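Local coordinates for transcription factor MBP1 (Magnaporthe oryzae, PDB 4UX5), which binds DNA through the winged helix-turn-helix domain described here and probably acts as a transcription activator for RNA polymerase II, at residues Asp45-Thr50 against Ile91-Gly96; Asp74-Val79 against Gln87-Pro92. All coordinates share one frame; numbering follows the deposited sequence.

Contact 1 of 2, residues Asp45-Thr50 against Ile91-Gly96. With nucleotides of chain C.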
loop_
_atom_site.group_PDB
_atom_site.type_symbol
_atom_site.label_atom_id
_atom_site.label_comp_id
_atom_site.label_asym_id
_atom_site.label_seq_id
_atom_site.Cartn_x
_atom_site.Cartn_y
_atom_site.Cartn_z
ATOM N N ASP A 45 15.172 -13.820 2.896
ATOM C CA ASP A 45 16.125 -13.319 1.907
ATOM C C ASP A 45 15.466 -12.576 0.748
ATOM O O ASP A 45 16.070 -12.410 -0.308
ATOM C CB ASP A 45 16.980 -14.461 1.354
ATOM C CG ASP A 45 18.134 -14.815 2.265
ATOM O OD1 ASP A 45 18.482 -13.986 3.133
ATOM O OD2 ASP A 45 18.702 -15.916 2.102
ATOM N N TRP A 46 14.232 -12.126 0.939
ATOM C CA TRP A 46 13.604 -11.283 -0.065
ATOM C C TRP A 46 14.291 -9.926 -0.074
ATOM O O TRP A 46 14.727 -9.434 0.968
ATOM C CB TRP A 46 12.108 -11.131 0.194
ATOM C CG TRP A 46 11.295 -12.299 -0.271
ATOM C CD1 TRP A 46 11.681 -13.608 -0.314
ATOM C CD2 TRP A 46 9.958 -12.257 -0.781
ATOM N NE1 TRP A 46 10.661 -14.384 -0.811
ATOM C CE2 TRP A 46 9.591 -13.579 -1.105
ATOM C CE3 TRP A 46 9.032 -11.232 -0.990
ATOM C CZ2 TRP A 46 8.341 -13.901 -1.625
ATOM C CZ3 TRP A 46 7.792 -11.552 -1.507
ATOM C CH2 TRP A 46 7.458 -12.875 -1.819
ATOM N N ILE A 47 14.392 -9.325 -1.255
ATOM C CA ILE A 47 15.157 -8.098 -1.419
ATOM C C ILE A 47 14.284 -6.983 -1.996
ATOM O O ILE A 47 13.310 -7.247 -2.703
ATOM C CB ILE A 47 16.395 -8.340 -2.320
ATOM C CG1 ILE A 47 17.399 -7.193 -2.192
ATOM C CG2 ILE A 47 15.977 -8.572 -3.768
ATOM C CD1 ILE A 47 18.793 -7.553 -2.647
ATOM N N ASN A 48 14.626 -5.740 -1.671
ATOM C CA ASN A 48 13.851 -4.581 -2.106
ATOM C C ASN A 48 14.160 -4.204 -3.555
ATOM O O ASN A 48 15.220 -3.651 -3.849
ATOM C CB ASN A 48 14.123 -3.394 -1.178
ATOM C CG ASN A 48 13.071 -2.304 -1.291
ATOM O OD1 ASN A 48 12.640 -1.948 -2.385
ATOM N ND2 ASN A 48 12.648 -1.772 -0.149
ATOM N N ALA A 49 13.226 -4.503 -4.453
ATOM C CA ALA A 49 13.413 -4.242 -5.878
ATOM C C ALA A 49 13.420 -2.747 -6.180
ATOM O O ALA A 49 14.013 -2.308 -7.163
ATOM C CB ALA A 49 12.332 -4.936 -6.690
ATOM N N THR A 50 12.757 -1.970 -5.332
ATOM C CA THR A 50 12.718 -0.522 -5.498
ATOM C C THR A 50 14.086 0.078 -5.198
ATOM O O THR A 50 14.516 1.024 -5.856
ATOM C CB THR A 50 11.651 0.125 -4.589
ATOM O OG1 THR A 50 10.405 -0.561 -4.755
ATOM C CG2 THR A 50 11.463 1.595 -4.931
ATOM N N ILE A 91 10.804 -8.738 -3.511
ATOM C CA ILE A 91 10.780 -9.961 -4.310
ATOM C C ILE A 91 11.823 -10.952 -3.793
ATOM O O ILE A 91 12.773 -10.552 -3.120
ATOM C CB ILE A 91 11.044 -9.665 -5.805
ATOM C CG1 ILE A 91 12.383 -8.947 -5.988
ATOM C CG2 ILE A 91 9.910 -8.850 -6.401
ATOM C CD1 ILE A 91 12.695 -8.608 -7.432
ATOM N N PRO A 92 11.645 -12.253 -4.092
ATOM C CA PRO A 92 12.645 -13.259 -3.712
ATOM C C PRO A 92 14.037 -12.939 -4.255
ATOM O O PRO A 92 14.161 -12.245 -5.265
ATOM C CB PRO A 92 12.097 -14.556 -4.328
ATOM C CG PRO A 92 11.035 -14.121 -5.297
ATOM C CD PRO A 92 10.469 -12.870 -4.726
ATOM N N LEU A 93 15.065 -13.448 -3.582
ATOM C CA LEU A 93 16.448 -13.066 -3.860
ATOM C C LEU A 93 16.892 -13.387 -5.285
ATOM O O LEU A 93 17.590 -12.592 -5.912
ATOM C CB LEU A 93 17.390 -13.743 -2.863
ATOM C CG LEU A 93 18.853 -13.302 -2.925
ATOM C CD1 LEU A 93 18.967 -11.800 -2.738
ATOM C CD2 LEU A 93 19.688 -14.036 -1.886
ATOM N N GLU A 94 16.490 -14.550 -5.791
ATOM C CA GLU A 94 16.877 -14.960 -7.138
ATOM C C GLU A 94 16.219 -14.073 -8.191
ATOM O O GLU A 94 16.778 -13.846 -9.264
ATOM C CB GLU A 94 16.519 -16.430 -7.387
ATOM C CG GLU A 94 15.027 -16.735 -7.415
ATOM C CD GLU A 94 14.460 -17.051 -6.045
ATOM O OE1 GLU A 94 15.142 -16.774 -5.034
ATOM O OE2 GLU A 94 13.333 -17.587 -5.981
ATOM N N ALA A 95 15.028 -13.573 -7.876
ATOM C CA ALA A 95 14.337 -12.643 -8.755
ATOM C C ALA A 95 15.023 -11.286 -8.692
ATOM O O ALA A 95 15.080 -10.559 -9.682
ATOM C CB ALA A 95 12.873 -12.523 -8.370
ATOM N N GLY A 96 15.545 -10.953 -7.515
ATOM C CA GLY A 96 16.294 -9.725 -7.330
ATOM C C GLY A 96 17.609 -9.756 -8.084
ATOM O O GLY A 96 18.006 -8.765 -8.699
ATOM P P DG C 10 7.397 1.542 -5.080
ATOM O OP1 DG C 10 7.986 0.212 -5.361
ATOM O OP2 DG C 10 7.914 2.747 -5.765
ATOM O "O5'" DG C 10 5.824 1.424 -5.338
ATOM C "C5'" DG C 10 5.074 0.417 -4.669
ATOM C "C4'" DG C 10 3.620 0.830 -4.511
ATOM O "O4'" DG C 10 3.546 2.175 -3.966
ATOM C "C3'" DG C 10 2.808 0.857 -5.804
ATOM O "O3'" DG C 10 1.496 0.398 -5.547
ATOM C "C2'" DG C 10 2.815 2.335 -6.175
ATOM C "C1'" DG C 10 2.743 2.978 -4.802
ATOM N N9 DG C 10 3.257 4.339 -4.772
ATOM C C8 DG C 10 4.469 4.775 -5.248
ATOM N N7 DG C 10 4.660 6.055 -5.089
ATOM C C5 DG C 10 3.499 6.497 -4.469
ATOM C C6 DG C 10 3.131 7.795 -4.046
ATOM O O6 DG C 10 3.780 8.846 -4.143
ATOM N N1 DG C 10 1.865 7.808 -3.462
ATOM C C2 DG C 10 1.061 6.704 -3.304
ATOM N N2 DG C 10 -0.126 6.912 -2.717
ATOM N N3 DG C 10 1.397 5.481 -3.694
ATOM C C4 DG C 10 2.624 5.453 -4.267
ATOM P P DC C 9 11.018 5.693 -2.445
ATOM O OP1 DC C 9 12.289 5.153 -1.907
ATOM O OP2 DC C 9 11.040 6.680 -3.547
ATOM O "O5'" DC C 9 10.072 4.474 -2.867
ATOM C "C5'" DC C 9 9.851 3.402 -1.954
ATOM C "C4'" DC C 9 8.366 3.168 -1.726
ATOM O "O4'" DC C 9 7.814 4.256 -0.965
ATOM C "C3'" DC C 9 7.518 3.117 -2.981
ATOM O "O3'" DC C 9 7.512 1.794 -3.498
ATOM C "C2'" DC C 9 6.127 3.529 -2.477
ATOM C "C1'" DC C 9 6.420 4.306 -1.184
ATOM N N1 DC C 9 5.998 5.742 -1.222
ATOM C C2 DC C 9 4.765 6.124 -0.675
ATOM O O2 DC C 9 4.030 5.262 -0.179
ATOM N N3 DC C 9 4.407 7.430 -0.712
ATOM C C4 DC C 9 5.222 8.331 -1.257
ATOM N N4 DC C 9 4.824 9.606 -1.268
ATOM C C5 DC C 9 6.481 7.965 -1.816
ATOM C C6 DC C 9 6.827 6.673 -1.776
#
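Ile47 and Ile91 face each other as an antiparallel hydrogen-bonded pair. Ile47 N donates to Ile91 O at 2.8 Å, and Ile91 N returns a bond to Ile47 O at 3.0 Å. This pair sets the short strand 47-48 against strand 88-91, the middle strand of the wing sheet.

Trp46 supplies the aromatic contact. Its indole lies over the Ile91-Pro92 peptide and the proline, with Pro92 CA 3.7 Å from the centroid of the five-membered ring in a CH-pi contact, and Pro92 CD reaching under the six-membered ring at Trp46 CE2.

The apolar contacts run beside this. Ile91 CG1 sits between its own backbone N and carbonyl carbon (chi1 57°), which turns CD1 onto Ala49 CB at 3.8 Å. Ile47 CG2 rests on Gly96 CA, also at 3.8 Å, and CD1 of Ile47 meets CD1 of Leu93; Ile112 and Phe113 of helix 110-114 pack on Ile47 as well.

At the far end Asn48 N-caps helix 49-55, its OD1 accepting a weak bond from Thr50 N, and Thr50 OG1 donates to OP1 of DG10 of chain C at 2.6 Å. A buried joint of two backbone bonds and apolar side chains, tying strand 47-48 to the end of strand 88-91 and the start of helix 93-102, thus passes within three residues into a hydroxyl bond to the DNA backbone.

Contact 2 of 2, residues Asp74-Val79 against Gln87-Pro92. With nucleotides of chain C.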
loop_
_atom_site.group_PDB
_atom_site.type_symbol
_atom_site.label_atom_id
_atom_site.label_comp_id
_atom_site.label_asym_id
_atom_site.label_seq_id
_atom_site.Cartn_x
_atom_site.Cartn_y
_atom_site.Cartn_z
ATOM N N ASP A 74 5.284 -11.199 -11.163
ATOM C CA ASP A 74 5.824 -12.378 -10.499
ATOM C C ASP A 74 5.525 -12.329 -9.006
ATOM O O ASP A 74 4.777 -11.471 -8.542
ATOM C CB ASP A 74 7.335 -12.492 -10.729
ATOM C CG ASP A 74 7.689 -12.774 -12.178
ATOM O OD1 ASP A 74 6.892 -13.444 -12.870
ATOM O OD2 ASP A 74 8.768 -12.328 -12.625
ATOM N N GLN A 75 6.117 -13.257 -8.262
ATOM C CA GLN A 75 5.983 -13.303 -6.811
ATOM C C GLN A 75 6.512 -12.014 -6.188
ATOM O O GLN A 75 7.685 -11.679 -6.356
ATOM C CB GLN A 75 6.734 -14.516 -6.260
ATOM C CG GLN A 75 6.175 -15.104 -4.981
ATOM C CD GLN A 75 6.927 -16.354 -4.560
ATOM O OE1 GLN A 75 7.925 -16.728 -5.178
ATOM N NE2 GLN A 75 6.454 -17.004 -3.504
ATOM N N HIS A 76 5.654 -11.288 -5.475
ATOM C CA HIS A 76 6.052 -9.993 -4.926
ATOM C C HIS A 76 5.193 -9.536 -3.750
ATOM O O HIS A 76 4.077 -10.016 -3.550
ATOM C CB HIS A 76 6.013 -8.927 -6.023
ATOM C CG HIS A 76 4.631 -8.482 -6.381
ATOM N ND1 HIS A 76 3.754 -9.272 -7.094
ATOM C CD2 HIS A 76 3.970 -7.328 -6.123
ATOM C CE1 HIS A 76 2.616 -8.625 -7.259
ATOM N NE2 HIS A 76 2.721 -7.442 -6.680
ATOM N N GLU A 77 5.732 -8.595 -2.980
ATOM C CA GLU A 77 5.021 -7.985 -1.862
ATOM C C GLU A 77 5.289 -6.484 -1.832
ATOM O O GLU A 77 6.442 -6.053 -1.798
ATOM C CB GLU A 77 5.442 -8.623 -0.535
ATOM C CG GLU A 77 4.900 -7.911 0.699
ATOM C CD GLU A 77 5.603 -8.333 1.978
ATOM O OE1 GLU A 77 6.531 -9.166 1.901
ATOM O OE2 GLU A 77 5.230 -7.829 3.061
ATOM N N LYS A 78 4.224 -5.690 -1.847
ATOM C CA LYS A 78 4.359 -4.238 -1.825
ATOM C C LYS A 78 4.196 -3.687 -0.413
ATOM O O LYS A 78 3.260 -4.048 0.301
ATOM C CB LYS A 78 3.340 -3.593 -2.767
ATOM C CG LYS A 78 3.639 -3.827 -4.236
ATOM C CD LYS A 78 2.505 -3.345 -5.121
ATOM C CE LYS A 78 1.280 -4.229 -4.978
ATOM N NZ LYS A 78 0.204 -3.839 -5.930
ATOM N N VAL A 79 5.114 -2.812 -0.015
ATOM C CA VAL A 79 5.080 -2.226 1.321
ATOM C C VAL A 79 5.028 -0.702 1.271
ATOM O O VAL A 79 5.959 -0.050 0.792
ATOM C CB VAL A 79 6.305 -2.658 2.158
ATOM C CG1 VAL A 79 6.365 -1.879 3.463
ATOM C CG2 VAL A 79 6.264 -4.155 2.428
ATOM N N GLN A 87 10.223 0.863 2.814
ATOM C CA GLN A 87 9.165 0.782 1.810
ATOM C C GLN A 87 9.681 0.374 0.436
ATOM O O GLN A 87 10.848 0.577 0.109
ATOM C CB GLN A 87 8.439 2.119 1.685
ATOM C CG GLN A 87 7.797 2.629 2.955
ATOM C CD GLN A 87 7.064 3.932 2.723
ATOM O OE1 GLN A 87 5.846 3.948 2.542
ATOM N NE2 GLN A 87 7.803 5.034 2.709
ATOM N N GLY A 88 8.790 -0.190 -0.370
ATOM C CA GLY A 88 9.125 -0.570 -1.727
ATOM C C GLY A 88 8.489 -1.885 -2.123
ATOM O O GLY A 88 7.652 -2.423 -1.400
ATOM N N THR A 89 8.890 -2.400 -3.280
ATOM C CA THR A 89 8.383 -3.674 -3.770
ATOM C C THR A 89 9.397 -4.778 -3.506
ATOM O O THR A 89 10.518 -4.736 -4.010
ATOM C CB THR A 89 8.069 -3.614 -5.271
ATOM O OG1 THR A 89 7.236 -2.480 -5.537
ATOM C CG2 THR A 89 7.358 -4.882 -5.718
ATOM N N TRP A 90 8.999 -5.766 -2.711
ATOM C CA TRP A 90 9.908 -6.834 -2.312
ATOM C C TRP A 90 9.696 -8.114 -3.118
ATOM O O TRP A 90 8.563 -8.520 -3.377
ATOM C CB TRP A 90 9.753 -7.119 -0.820
ATOM C CG TRP A 90 10.223 -5.989 0.045
ATOM C CD1 TRP A 90 9.575 -4.813 0.279
ATOM C CD2 TRP A 90 11.444 -5.931 0.792
ATOM N NE1 TRP A 90 10.317 -4.023 1.124
ATOM C CE2 TRP A 90 11.468 -4.689 1.455
ATOM C CE3 TRP A 90 12.518 -6.809 0.965
ATOM C CZ2 TRP A 90 12.524 -4.302 2.278
ATOM C CZ3 TRP A 90 13.566 -6.424 1.783
ATOM C CH2 TRP A 90 13.560 -5.180 2.430
ATOM N N ILE A 91 10.804 -8.738 -3.511
ATOM C CA ILE A 91 10.780 -9.961 -4.310
ATOM C C ILE A 91 11.823 -10.952 -3.793
ATOM O O ILE A 91 12.773 -10.552 -3.120
ATOM C CB ILE A 91 11.044 -9.665 -5.805
ATOM C CG1 ILE A 91 12.383 -8.947 -5.988
ATOM C CG2 ILE A 91 9.910 -8.850 -6.401
ATOM C CD1 ILE A 91 12.695 -8.608 -7.432
ATOM N N PRO A 92 11.645 -12.253 -4.092
ATOM C CA PRO A 92 12.645 -13.259 -3.712
ATOM C C PRO A 92 14.037 -12.939 -4.255
ATOM O O PRO A 92 14.161 -12.245 -5.265
ATOM C CB PRO A 92 12.097 -14.556 -4.328
ATOM C CG PRO A 92 11.035 -14.121 -5.297
ATOM C CD PRO A 92 10.469 -12.870 -4.726
ATOM P P DC C 9 11.018 5.693 -2.445
ATOM O OP1 DC C 9 12.289 5.153 -1.907
ATOM O OP2 DC C 9 11.040 6.680 -3.547
ATOM O "O5'" DC C 9 10.072 4.474 -2.867
ATOM C "C5'" DC C 9 9.851 3.402 -1.954
ATOM C "C4'" DC C 9 8.366 3.168 -1.726
ATOM O "O4'" DC C 9 7.814 4.256 -0.965
ATOM C "C3'" DC C 9 7.518 3.117 -2.981
ATOM O "O3'" DC C 9 7.512 1.794 -3.498
ATOM C "C2'" DC C 9 6.127 3.529 -2.477
ATOM C "C1'" DC C 9 6.420 4.306 -1.184
ATOM N N1 DC C 9 5.998 5.742 -1.222
ATOM C C2 DC C 9 4.765 6.124 -0.675
ATOM O O2 DC C 9 4.030 5.262 -0.179
ATOM N N3 DC C 9 4.407 7.430 -0.712
ATOM C C4 DC C 9 5.222 8.331 -1.257
ATOM N N4 DC C 9 4.824 9.606 -1.268
ATOM C C5 DC C 9 6.481 7.965 -1.816
ATOM C C6 DC C 9 6.827 6.673 -1.776
ATOM P P DG C 8 13.539 9.094 2.658
ATOM O OP1 DG C 8 14.658 8.158 2.906
ATOM O OP2 DG C 8 13.811 10.472 2.191
ATOM O "O5'" DG C 8 12.522 8.418 1.628
ATOM C "C5'" DG C 8 12.083 7.089 1.851
ATOM C "C4'" DG C 8 10.837 6.780 1.045
ATOM O "O4'" DG C 8 9.669 7.371 1.683
ATOM C "C3'" DG C 8 10.835 7.312 -0.395
ATOM O "O3'" DG C 8 10.220 6.364 -1.229
ATOM C "C2'" DG C 8 9.953 8.547 -0.277
ATOM C "C1'" DG C 8 8.915 8.001 0.681
ATOM N N9 DG C 8 8.042 9.007 1.272
ATOM C C8 DG C 8 8.243 10.363 1.313
ATOM N N7 DG C 8 7.272 11.013 1.899
ATOM C C5 DG C 8 6.370 10.021 2.260
ATOM C C6 DG C 8 5.126 10.119 2.926
ATOM O O6 DG C 8 4.556 11.138 3.340
ATOM N N1 DG C 8 4.533 8.870 3.096
ATOM C C2 DG C 8 5.077 7.678 2.676
ATOM N N2 DG C 8 4.361 6.572 2.926
ATOM N N3 DG C 8 6.241 7.575 2.051
ATOM C C4 DG C 8 6.828 8.782 1.878
ATOM P P DG C 10 7.397 1.542 -5.080
ATOM O OP1 DG C 10 7.986 0.212 -5.361
ATOM O OP2 DG C 10 7.914 2.747 -5.765
ATOM O "O5'" DG C 10 5.824 1.424 -5.338
ATOM C "C5'" DG C 10 5.074 0.417 -4.669
ATOM C "C4'" DG C 10 3.620 0.830 -4.511
ATOM O "O4'" DG C 10 3.546 2.175 -3.966
ATOM C "C3'" DG C 10 2.808 0.857 -5.804
ATOM O "O3'" DG C 10 1.496 0.398 -5.547
ATOM C "C2'" DG C 10 2.815 2.335 -6.175
ATOM C "C1'" DG C 10 2.743 2.978 -4.802
ATOM N N9 DG C 10 3.257 4.339 -4.772
ATOM C C8 DG C 10 4.469 4.775 -5.248
ATOM N N7 DG C 10 4.660 6.055 -5.089
ATOM C C5 DG C 10 3.499 6.497 -4.469
ATOM C C6 DG C 10 3.131 7.795 -4.046
ATOM O O6 DG C 10 3.780 8.846 -4.143
ATOM N N1 DG C 10 1.865 7.808 -3.462
ATOM C C2 DG C 10 1.061 6.704 -3.304
ATOM N N2 DG C 10 -0.126 6.912 -2.717
ATOM N N3 DG C 10 1.397 5.481 -3.694
ATOM C C4 DG C 10 2.624 5.453 -4.267
#
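The Trp90 indole has Glu77 O at its edge, in the ring plane, while Val79 CG2 approaches obliquely and comes 4.0 Å from Trp90 CD1. Tyr86 meets the same indole with its ring plane at about 30°, and its backbone O takes the bond from Trp90 NE1. The His76 imidazole has Lys78 CG at its edge, and Thr89 CG2 nears it obliquely. ND1 of His76 donates to Asp74 O at 2.8 Å, which helps fix the rotation of the ring.

Two hydrogen-bonded pairs, Glu77 with Trp90 and Val79 with Gly88, bracket the non-hydrogen-bonded pair of Lys78 and Thr89. The shortest of their four bonds is Trp90 N to Glu77 O, 2.7 Å. This antiparallel hairpin is the wing of the winged helix-turn-helix domain. Gly88 takes backbone angles suited to glycine, and its CA lies 3.4 Å from O3' of DC9 of chain C.

Gln87 carries the base contact. Extended beyond CG, it presents its amide to the minor-groove edge of DG8 of chain C: OE1 accepts from N2 at 3.0 Å and NE2 donates to N3 at 3.1 Å with an angle of 170°. Gly81 N also bonds OE1, and Gly84 O accepts from NE2, so the wing loop positions the amide. On the Lys78 side of the sheet, Thr89 OG1 donates to OP1 of DG10 of chain C at 2.8 Å, while Lys78 NZ forms a salt bridge with another DNA phosphate.

How the contacts relate
Strand 88-91 is the middle strand of the small sheet: contact 1 adds strand 47-48 along one side and contact 2 adds strand 77-79 along the other, with Ile91 and Pro92 belonging to both. Contact 1 lies near the chain centre, buried and largely apolar, and bonds a phosphate alone; contact 2 is only partly buried, richer in polar groups, and reaches a DNA base as well as phosphates. Two polar links join them directly, backbone to backbone from Ala49 N to Thr89 O and backbone to hydroxyl from Thr89 N to Thr50 OG1, each probably a hydrogen bond of 2.8 Å. Thr50 and Thr89 also converge on one phosphate oxygen, OP1 of DG10 of chain C.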